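Local coordinates for protein chlorite Dismutase (PDB 3QPI) that binds heme b and, as a catalytically efficient dimeric chlorite dismutase, converts chlorite into chloride and molecular oxygen, at residues P89-A94 with Y170-V175; A85-I90 with L142-Y147. One frame throughout, in Å; residues are numbered along the deposited sequence.

Strand 84-92 has a neighbour along each edge, and the two interactions are its two pairings: interaction 1 joins its C-terminal end to 171-181, interaction 2 its preceding residues to 141-147. Their centres lie about 14 Å apart, and Pro89 and Ile90 belong to both. They also touch directly, Ile88 CG2 packing 3.6 Å from Glu174 OE2. Both reach the heme from the same side of the antiparallel sheet. Interaction 1 supplies Lys92, whose NZ is 2.8 Å from propionate oxygen O2D, whereas interaction 2 lays Thr143 and Phe145 against the porphyrin; Ile90 CD1, 3.8 Å from methyl CMD, stands where the two meet.

Interaction 1. Residues P89-A94 with Y170-V175; sequences PIRKSA and YVEREV. With HEM (protoporphyrin IX containing Fe), chain C.
A classic beta bulge interrupts the antiparallel pairing of strands 84-92 and 171-181 beside a heme propionate. Glu172 and Arg173 both face Arg91, whose carbonyl O accepts Glu172 N at 2.8 Å, nearly in line with the C=O bond, and Arg173 N more weakly. Arg91 N returns a bond to Arg173 O, and beyond the bulge Ser93 N binds Tyr170 O. On the Arg91 face, the carboxylate of Glu172 stands almost perpendicular to the guanidinium, the planes 86° apart. Its OE1 sits over the centre of the flat group, 3.4 Å from Arg91 NH1, so this salt bridge works through charge alone, with no N-H aimed at the oxygen. The bend of Arg91 at chi3 (52°) brings the guanidinium beneath that oxygen. Glu172 OE2 turns instead to a water, 2.7 Å away, that takes the N-H of Ala94 in the first turn of helix 94-98, while Ser93 N-caps that helix through Trp96 N. The heme side carries Ile90, whose CG2 meets Val171 CG2 at 4.0 Å, and Glu174, which runs alongside Ile90 and is held by Arg163 and Trp168. Lys92 leaves the strand fully extended, CG anti to the carbonyl carbon (chi1 -64°); its NZ donates a hydrogen bond to heme O2D at 2.8 Å, and Glu167 forms a salt bridge to the same nitrogen. Together these features describe a bulged antiparallel strand pair of the chlorite dismutase ferredoxin-like fold, lining the propionate side of its heme b pocket.

Interaction 2. Residues A85-I90 with L142-Y147; sequences AALIPI and LTWFEY. With HEM (protoporphyrin IX containing Fe), chain C.
Thr143 and Ile88 are tied by both backbone and side chain where strands 84-92 and 141-147 pair antiparallel. Thr143 OG1 lies between its own backbone N and carbonyl carbon (chi1 61°), which points the hydroxyl back across the strand gap at Ile88 O. The 2.6 Å bond arrives in the carbonyl plane, on a lone pair, while Thr143 N reaches the same oxygen at 3.2 Å from well above that plane. Two donors thus grip Ile88 O, and the hydroxyl bond sets the rotation of the Thr143 side chain, leaving CG2 turned to the heme, 3.7 Å from CHD. On the same face, Phe145 has CG anti to its carbonyl carbon (chi1 -52°), and its CZ presses on the pyrrole at C2C; Ile88 CD1 packs near CE2 of that ring and touches the vinyl carbon CBC.

The opposite face belongs to Trp144. Its indole reaches across to strand 84-92, CH2 lying 3.6 Å from Ala85 CB, with Leu87 CB at the ring edge, 4.0 Å from CE3. NE1 gives its hydrogen to Glu146 OE2 at 2.9 Å, close to the ring plane, which helps to hold the indole's orientation; Glu146 OE1 is held in turn by Gly78 N, and Trp14 meets the indole edge-to-face. A leucine in place of Trp144 would probably leave Glu146 OE2 without its N-H donor and open a gap over Ala85. Every residue here is buried, and the chemistry divides by face: apolar groups toward the porphyrin, with the Thr143 hydroxyl turned away to the Ile88 carbonyl, and an indole anchored by a carboxylate on the far side.

Interaction 1. Residues P89-A94 with Y170-V175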
loop_
_atom_site.group_PDB
_atom_site.type_symbol
_atom_site.label_atom_id
_atom_site.label_comp_id
_atom_site.label_asym_id
_atom_site.label_seq_id
_atom_site.Cartn_x
_atom_site.Cartn_y
_atom_site.Cartn_z
ATOM N N PRO A 89 -5.568 -0.837 -1.341
ATOM C CA PRO A 89 -5.808 -0.135 -2.608
ATOM C C PRO A 89 -6.264 1.286 -2.329
ATOM O O PRO A 89 -7.092 1.487 -1.427
ATOM C CB PRO A 89 -6.935 -0.940 -3.265
ATOM C CG PRO A 89 -7.024 -2.240 -2.447
ATOM C CD PRO A 89 -6.582 -1.872 -1.087
ATOM N N ILE A 90 -5.706 2.250 -3.061
ATOM C CA ILE A 90 -5.970 3.674 -2.804
ATOM C C ILE A 90 -6.177 4.454 -4.107
ATOM O O ILE A 90 -5.498 4.208 -5.105
ATOM C CB ILE A 90 -4.815 4.334 -2.002
ATOM C CG1 ILE A 90 -4.905 3.946 -0.524
ATOM C CG2 ILE A 90 -4.816 5.886 -2.172
ATOM C CD1 ILE A 90 -3.581 4.105 0.215
ATOM N N ARG A 91 -7.138 5.366 -4.089
ATOM C CA ARG A 91 -7.358 6.262 -5.209
ATOM C C ARG A 91 -7.383 7.682 -4.687
ATOM O O ARG A 91 -8.106 7.979 -3.736
ATOM C CB ARG A 91 -8.672 5.969 -5.950
ATOM C CG ARG A 91 -8.876 6.937 -7.123
ATOM C CD ARG A 91 -9.958 6.528 -8.098
ATOM N NE ARG A 91 -11.222 6.243 -7.429
ATOM C CZ ARG A 91 -12.424 6.465 -7.964
ATOM N NH1 ARG A 91 -12.519 6.983 -9.194
ATOM N NH2 ARG A 91 -13.530 6.178 -7.267
ATOM N N LYS A 92 -6.572 8.544 -5.295
ATOM C CA LYS A 92 -6.567 9.957 -4.950
ATOM C C LYS A 92 -7.470 10.745 -5.923
ATOM O O LYS A 92 -7.784 10.266 -7.029
ATOM C CB LYS A 92 -5.134 10.505 -4.903
ATOM C CG LYS A 92 -4.276 9.840 -3.797
ATOM C CD LYS A 92 -2.906 10.495 -3.698
ATOM C CE LYS A 92 -2.072 9.926 -2.540
ATOM N NZ LYS A 92 -0.799 10.692 -2.365
ATOM N N SER A 93 -7.906 11.927 -5.483
ATOM C CA SER A 93 -8.879 12.741 -6.211
ATOM C C SER A 93 -8.286 13.466 -7.404
ATOM O O SER A 93 -7.065 13.697 -7.483
ATOM C CB SER A 93 -9.463 13.806 -5.289
ATOM O OG SER A 93 -8.446 14.687 -4.838
ATOM N N ALA A 94 -9.174 13.826 -8.322
ATOM C CA ALA A 94 -8.829 14.721 -9.423
ATOM C C ALA A 94 -8.063 15.955 -8.933
ATOM O O ALA A 94 -7.073 16.355 -9.535
ATOM C CB ALA A 94 -10.094 15.147 -10.185
ATOM N N TYR A 170 -6.813 13.899 0.377
ATOM C CA TYR A 170 -7.015 13.703 -1.053
ATOM C C TYR A 170 -7.396 12.258 -1.458
ATOM O O TYR A 170 -7.609 11.982 -2.647
ATOM C CB TYR A 170 -5.746 14.107 -1.818
ATOM C CG TYR A 170 -5.426 15.576 -1.717
ATOM C CD1 TYR A 170 -5.971 16.495 -2.621
ATOM C CD2 TYR A 170 -4.581 16.051 -0.725
ATOM C CE1 TYR A 170 -5.684 17.868 -2.527
ATOM C CE2 TYR A 170 -4.292 17.427 -0.619
ATOM C CZ TYR A 170 -4.843 18.315 -1.527
ATOM O OH TYR A 170 -4.551 19.650 -1.413
ATOM N N VAL A 171 -7.469 11.336 -0.498
ATOM C CA VAL A 171 -7.872 9.963 -0.830
ATOM C C VAL A 171 -9.389 9.845 -0.926
ATOM O O VAL A 171 -10.096 10.211 -0.002
ATOM C CB VAL A 171 -7.339 8.947 0.195
ATOM C CG1 VAL A 171 -7.913 7.548 -0.070
ATOM C CG2 VAL A 171 -5.830 8.925 0.156
ATOM N N GLU A 172 -9.891 9.336 -2.039
ATOM C CA GLU A 172 -11.333 9.276 -2.240
ATOM C C GLU A 172 -11.867 7.848 -2.303
ATOM O O GLU A 172 -13.081 7.634 -2.271
ATOM C CB GLU A 172 -11.736 10.039 -3.512
ATOM C CG GLU A 172 -11.290 9.379 -4.821
ATOM C CD GLU A 172 -11.739 10.177 -6.042
ATOM O OE1 GLU A 172 -11.900 9.591 -7.130
ATOM O OE2 GLU A 172 -11.931 11.406 -5.912
ATOM N N ARG A 173 -10.971 6.877 -2.432
ATOM C CA ARG A 173 -11.360 5.492 -2.253
ATOM C C ARG A 173 -10.202 4.715 -1.642
ATOM O O ARG A 173 -9.054 4.895 -2.035
ATOM C CB ARG A 173 -11.815 4.854 -3.566
ATOM C CG ARG A 173 -12.434 3.473 -3.389
ATOM C CD ARG A 173 -12.910 2.846 -4.710
ATOM N NE ARG A 173 -13.496 1.521 -4.469
ATOM C CZ ARG A 173 -13.680 0.573 -5.392
ATOM N NH1 ARG A 173 -13.344 0.788 -6.659
ATOM N NH2 ARG A 173 -14.209 -0.603 -5.044
ATOM N N GLU A 174 -10.522 3.840 -0.690
ATOM C CA GLU A 174 -9.520 3.104 0.051
ATOM C C GLU A 174 -10.164 1.917 0.733
ATOM O O GLU A 174 -11.222 2.039 1.338
ATOM C CB GLU A 174 -8.874 4.016 1.097
ATOM C CG GLU A 174 -7.815 3.362 1.955
ATOM C CD GLU A 174 -7.063 4.378 2.779
ATOM O OE1 GLU A 174 -7.617 5.468 3.006
ATOM O OE2 GLU A 174 -5.915 4.121 3.175
ATOM N N VAL A 175 -9.521 0.760 0.639
ATOM C CA VAL A 175 -10.078 -0.445 1.219
ATOM C C VAL A 175 -9.002 -1.110 2.065
ATOM O O VAL A 175 -7.823 -1.092 1.715
ATOM C CB VAL A 175 -10.569 -1.427 0.133
ATOM C CG1 VAL A 175 -11.245 -2.652 0.777
ATOM C CG2 VAL A 175 -11.511 -0.717 -0.849
HETATM C CHA HEM C . 4.561 6.329 -1.347
HETATM C CHB HEM C . 7.448 5.200 2.299
HETATM C CHC HEM C . 3.705 3.146 4.628
HETATM C CHD HEM C . 0.845 4.543 1.132
HETATM C C1A HEM C . 5.624 6.157 -0.528
HETATM C C2A HEM C . 6.956 6.604 -0.904
HETATM C C3A HEM C . 7.808 6.292 0.093
HETATM C C4A HEM C . 6.997 5.648 1.123
HETATM C CMA HEM C . 9.349 6.608 0.131
HETATM C CAA HEM C . 7.212 7.341 -2.228
HETATM C CBA HEM C . 7.721 6.451 -3.354
HETATM C CGA HEM C . 8.093 7.387 -4.486
HETATM O O1A HEM C . 7.360 7.342 -5.492
HETATM O O2A HEM C . 9.078 8.186 -4.385
HETATM C C1B HEM C . 6.645 4.552 3.174
HETATM C C2B HEM C . 7.179 3.889 4.338
HETATM C C3B HEM C . 6.163 3.295 4.946
HETATM C C4B HEM C . 4.944 3.585 4.216
HETATM C CMB HEM C . 8.657 3.806 4.797
HETATM C CAB HEM C . 6.319 2.478 6.249
HETATM C CBB HEM C . 5.809 1.246 6.314
HETATM C C1C HEM C . 2.583 3.353 3.922
HETATM C C2C HEM C . 1.223 2.914 4.236
HETATM C C3C HEM C . 0.455 3.291 3.215
HETATM C C4C HEM C . 1.305 4.003 2.278
HETATM C CMC HEM C . 0.824 2.089 5.483
HETATM C CAC HEM C . -1.058 3.132 2.990
HETATM C CBC HEM C . -1.875 3.031 4.047
HETATM C C1D HEM C . 1.545 5.098 0.136
HETATM C C2D HEM C . 0.942 5.593 -1.077
HETATM C C3D HEM C . 2.136 6.143 -1.844
HETATM C C4D HEM C . 3.289 5.942 -1.000
HETATM C CMD HEM C . -0.547 5.585 -1.557
HETATM C CAD HEM C . 2.127 6.816 -3.223
HETATM C CBD HEM C . 2.033 8.326 -2.957
HETATM C CGD HEM C . 1.840 9.051 -4.270
HETATM O O1D HEM C . 2.663 8.831 -5.188
HETATM O O2D HEM C . 0.869 9.847 -4.401
HETATM N NA HEM C . 5.653 5.539 0.735
HETATM N NB HEM C . 5.265 4.361 3.104
HETATM N NC HEM C . 2.596 4.021 2.730
HETATM N ND HEM C . 2.931 5.330 0.164
HETATM FE FE HEM C . 3.943 4.949 1.732
HETATM O O HOH W 1 -11.962 13.151 -7.945
#

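Interaction 2. Residues A85-I90 with L142-Y147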
loop_
_atom_site.group_PDB
_atom_site.type_symbol
_atom_site.label_atom_id
_atom_site.label_comp_id
_atom_site.label_asym_id
_atom_site.label_seq_id
_atom_site.Cartn_x
_atom_site.Cartn_y
_atom_site.Cartn_z
ATOM N N ALA A 85 0.152 -9.765 6.549
ATOM C CA ALA A 85 0.306 -8.783 5.498
ATOM C C ALA A 85 -0.956 -7.948 5.348
ATOM O O ALA A 85 -2.031 -8.301 5.881
ATOM C CB ALA A 85 0.656 -9.494 4.177
ATOM N N ALA A 86 -0.814 -6.835 4.630
ATOM C CA ALA A 86 -1.938 -5.976 4.302
ATOM C C ALA A 86 -1.841 -5.521 2.854
ATOM O O ALA A 86 -0.762 -5.228 2.332
ATOM C CB ALA A 86 -1.990 -4.752 5.233
ATOM N N LEU A 87 -2.997 -5.466 2.220
ATOM C CA LEU A 87 -3.129 -4.900 0.900
ATOM C C LEU A 87 -4.103 -3.726 1.025
ATOM O O LEU A 87 -5.259 -3.918 1.423
ATOM C CB LEU A 87 -3.663 -5.961 -0.063
ATOM C CG LEU A 87 -3.991 -5.480 -1.494
ATOM C CD1 LEU A 87 -2.760 -4.957 -2.210
ATOM C CD2 LEU A 87 -4.604 -6.610 -2.267
ATOM N N ILE A 88 -3.636 -2.516 0.717
ATOM C CA ILE A 88 -4.482 -1.328 0.800
ATOM C C ILE A 88 -4.513 -0.583 -0.546
ATOM O O ILE A 88 -3.595 0.184 -0.874
ATOM C CB ILE A 88 -4.033 -0.397 1.938
ATOM C CG1 ILE A 88 -4.024 -1.148 3.286
ATOM C CG2 ILE A 88 -4.951 0.843 2.035
ATOM C CD1 ILE A 88 -3.360 -0.360 4.412
ATOM N N PRO A 89 -5.568 -0.837 -1.341
ATOM C CA PRO A 89 -5.808 -0.135 -2.608
ATOM C C PRO A 89 -6.264 1.286 -2.329
ATOM O O PRO A 89 -7.092 1.487 -1.427
ATOM C CB PRO A 89 -6.935 -0.940 -3.265
ATOM C CG PRO A 89 -7.024 -2.240 -2.447
ATOM C CD PRO A 89 -6.582 -1.872 -1.087
ATOM N N ILE A 90 -5.706 2.250 -3.061
ATOM C CA ILE A 90 -5.970 3.674 -2.804
ATOM C C ILE A 90 -6.177 4.454 -4.107
ATOM O O ILE A 90 -5.498 4.208 -5.105
ATOM C CB ILE A 90 -4.815 4.334 -2.002
ATOM C CG1 ILE A 90 -4.905 3.946 -0.524
ATOM C CG2 ILE A 90 -4.816 5.886 -2.172
ATOM C CD1 ILE A 90 -3.581 4.105 0.215
ATOM N N LEU A 142 -1.652 0.250 -5.411
ATOM C CA LEU A 142 -1.845 -0.919 -4.567
ATOM C C LEU A 142 -0.660 -0.929 -3.618
ATOM O O LEU A 142 0.496 -0.981 -4.051
ATOM C CB LEU A 142 -1.896 -2.204 -5.391
ATOM C CG LEU A 142 -2.933 -2.229 -6.529
ATOM C CD1 LEU A 142 -2.878 -3.546 -7.315
ATOM C CD2 LEU A 142 -4.323 -2.022 -5.974
ATOM N N THR A 143 -0.952 -0.817 -2.325
ATOM C CA THR A 143 0.086 -0.776 -1.312
ATOM C C THR A 143 0.083 -2.129 -0.602
ATOM O O THR A 143 -0.968 -2.650 -0.236
ATOM C CB THR A 143 -0.092 0.432 -0.333
ATOM O OG1 THR A 143 -1.345 0.354 0.367
ATOM C CG2 THR A 143 -0.033 1.742 -1.111
ATOM N N TRP A 144 1.270 -2.700 -0.467
ATOM C CA TRP A 144 1.448 -4.059 0.011
ATOM C C TRP A 144 2.454 -4.009 1.147
ATOM O O TRP A 144 3.527 -3.394 1.006
ATOM C CB TRP A 144 1.976 -4.943 -1.130
ATOM C CG TRP A 144 2.344 -6.301 -0.676
ATOM C CD1 TRP A 144 3.603 -6.797 -0.502
ATOM C CD2 TRP A 144 1.438 -7.342 -0.293
ATOM N NE1 TRP A 144 3.539 -8.088 -0.042
ATOM C CE2 TRP A 144 2.225 -8.452 0.099
ATOM C CE3 TRP A 144 0.038 -7.443 -0.237
ATOM C CZ2 TRP A 144 1.659 -9.665 0.533
ATOM C CZ3 TRP A 144 -0.530 -8.646 0.204
ATOM C CH2 TRP A 144 0.286 -9.748 0.576
ATOM N N PHE A 145 2.089 -4.635 2.270
ATOM C CA PHE A 145 2.896 -4.620 3.485
ATOM C C PHE A 145 2.959 -6.019 4.102
ATOM O O PHE A 145 1.961 -6.751 4.099
ATOM C CB PHE A 145 2.277 -3.636 4.507
ATOM C CG PHE A 145 2.038 -2.279 3.934
ATOM C CD1 PHE A 145 3.066 -1.352 3.885
ATOM C CD2 PHE A 145 0.802 -1.948 3.392
ATOM C CE1 PHE A 145 2.862 -0.122 3.320
ATOM C CE2 PHE A 145 0.591 -0.724 2.816
ATOM C CZ PHE A 145 1.618 0.204 2.786
ATOM N N GLU A 146 4.117 -6.365 4.651
ATOM C CA GLU A 146 4.316 -7.641 5.318
ATOM C C GLU A 146 4.983 -7.403 6.648
ATOM O O GLU A 146 5.889 -6.564 6.738
ATOM C CB GLU A 146 5.226 -8.553 4.492
ATOM C CG GLU A 146 4.766 -8.768 3.103
ATOM C CD GLU A 146 5.657 -9.748 2.326
ATOM O OE1 GLU A 146 6.727 -10.184 2.839
ATOM O OE2 GLU A 146 5.274 -10.068 1.189
ATOM N N TYR A 147 4.570 -8.165 7.664
ATOM C CA TYR A 147 5.105 -8.006 9.022
ATOM C C TYR A 147 4.826 -9.232 9.885
ATOM O O TYR A 147 3.937 -10.029 9.587
ATOM C CB TYR A 147 4.494 -6.777 9.685
ATOM C CG TYR A 147 3.011 -6.654 9.435
ATOM C CD1 TYR A 147 2.535 -6.008 8.299
ATOM C CD2 TYR A 147 2.087 -7.181 10.320
ATOM C CE1 TYR A 147 1.185 -5.892 8.053
ATOM C CE2 TYR A 147 0.714 -7.058 10.080
ATOM C CZ TYR A 147 0.269 -6.411 8.939
ATOM O OH TYR A 147 -1.089 -6.283 8.664
HETATM C CHA HEM C . 4.561 6.329 -1.347
HETATM C CHB HEM C . 7.448 5.200 2.299
HETATM C CHC HEM C . 3.705 3.146 4.628
HETATM C CHD HEM C . 0.845 4.543 1.132
HETATM C C1A HEM C . 5.624 6.157 -0.528
HETATM C C2A HEM C . 6.956 6.604 -0.904
HETATM C C3A HEM C . 7.808 6.292 0.093
HETATM C C4A HEM C . 6.997 5.648 1.123
HETATM C CMA HEM C . 9.349 6.608 0.131
HETATM C CAA HEM C . 7.212 7.341 -2.228
HETATM C CBA HEM C . 7.721 6.451 -3.354
HETATM C CGA HEM C . 8.093 7.387 -4.486
HETATM O O1A HEM C . 7.360 7.342 -5.492
HETATM O O2A HEM C . 9.078 8.186 -4.385
HETATM C C1B HEM C . 6.645 4.552 3.174
HETATM C C2B HEM C . 7.179 3.889 4.338
HETATM C C3B HEM C . 6.163 3.295 4.946
HETATM C C4B HEM C . 4.944 3.585 4.216
HETATM C CMB HEM C . 8.657 3.806 4.797
HETATM C CAB HEM C . 6.319 2.478 6.249
HETATM C CBB HEM C . 5.809 1.246 6.314
HETATM C C1C HEM C . 2.583 3.353 3.922
HETATM C C2C HEM C . 1.223 2.914 4.236
HETATM C C3C HEM C . 0.455 3.291 3.215
HETATM C C4C HEM C . 1.305 4.003 2.278
HETATM C CMC HEM C . 0.824 2.089 5.483
HETATM C CAC HEM C . -1.058 3.132 2.990
HETATM C CBC HEM C . -1.875 3.031 4.047
HETATM C C1D HEM C . 1.545 5.098 0.136
HETATM C C2D HEM C . 0.942 5.593 -1.077
HETATM C C3D HEM C . 2.136 6.143 -1.844
HETATM C C4D HEM C . 3.289 5.942 -1.000
HETATM C CMD HEM C . -0.547 5.585 -1.557
HETATM C CAD HEM C . 2.127 6.816 -3.223
HETATM C CBD HEM C . 2.033 8.326 -2.957
HETATM C CGD HEM C . 1.840 9.051 -4.270
HETATM O O1D HEM C . 2.663 8.831 -5.188
HETATM O O2D HEM C . 0.869 9.847 -4.401
HETATM N NA HEM C . 5.653 5.539 0.735
HETATM N NB HEM C . 5.265 4.361 3.104
HETATM N NC HEM C . 2.596 4.021 2.730
HETATM N ND HEM C . 2.931 5.330 0.164
HETATM FE FE HEM C . 3.943 4.949 1.732
HETATM O O HOH W 2 -2.603 -9.151 8.648
#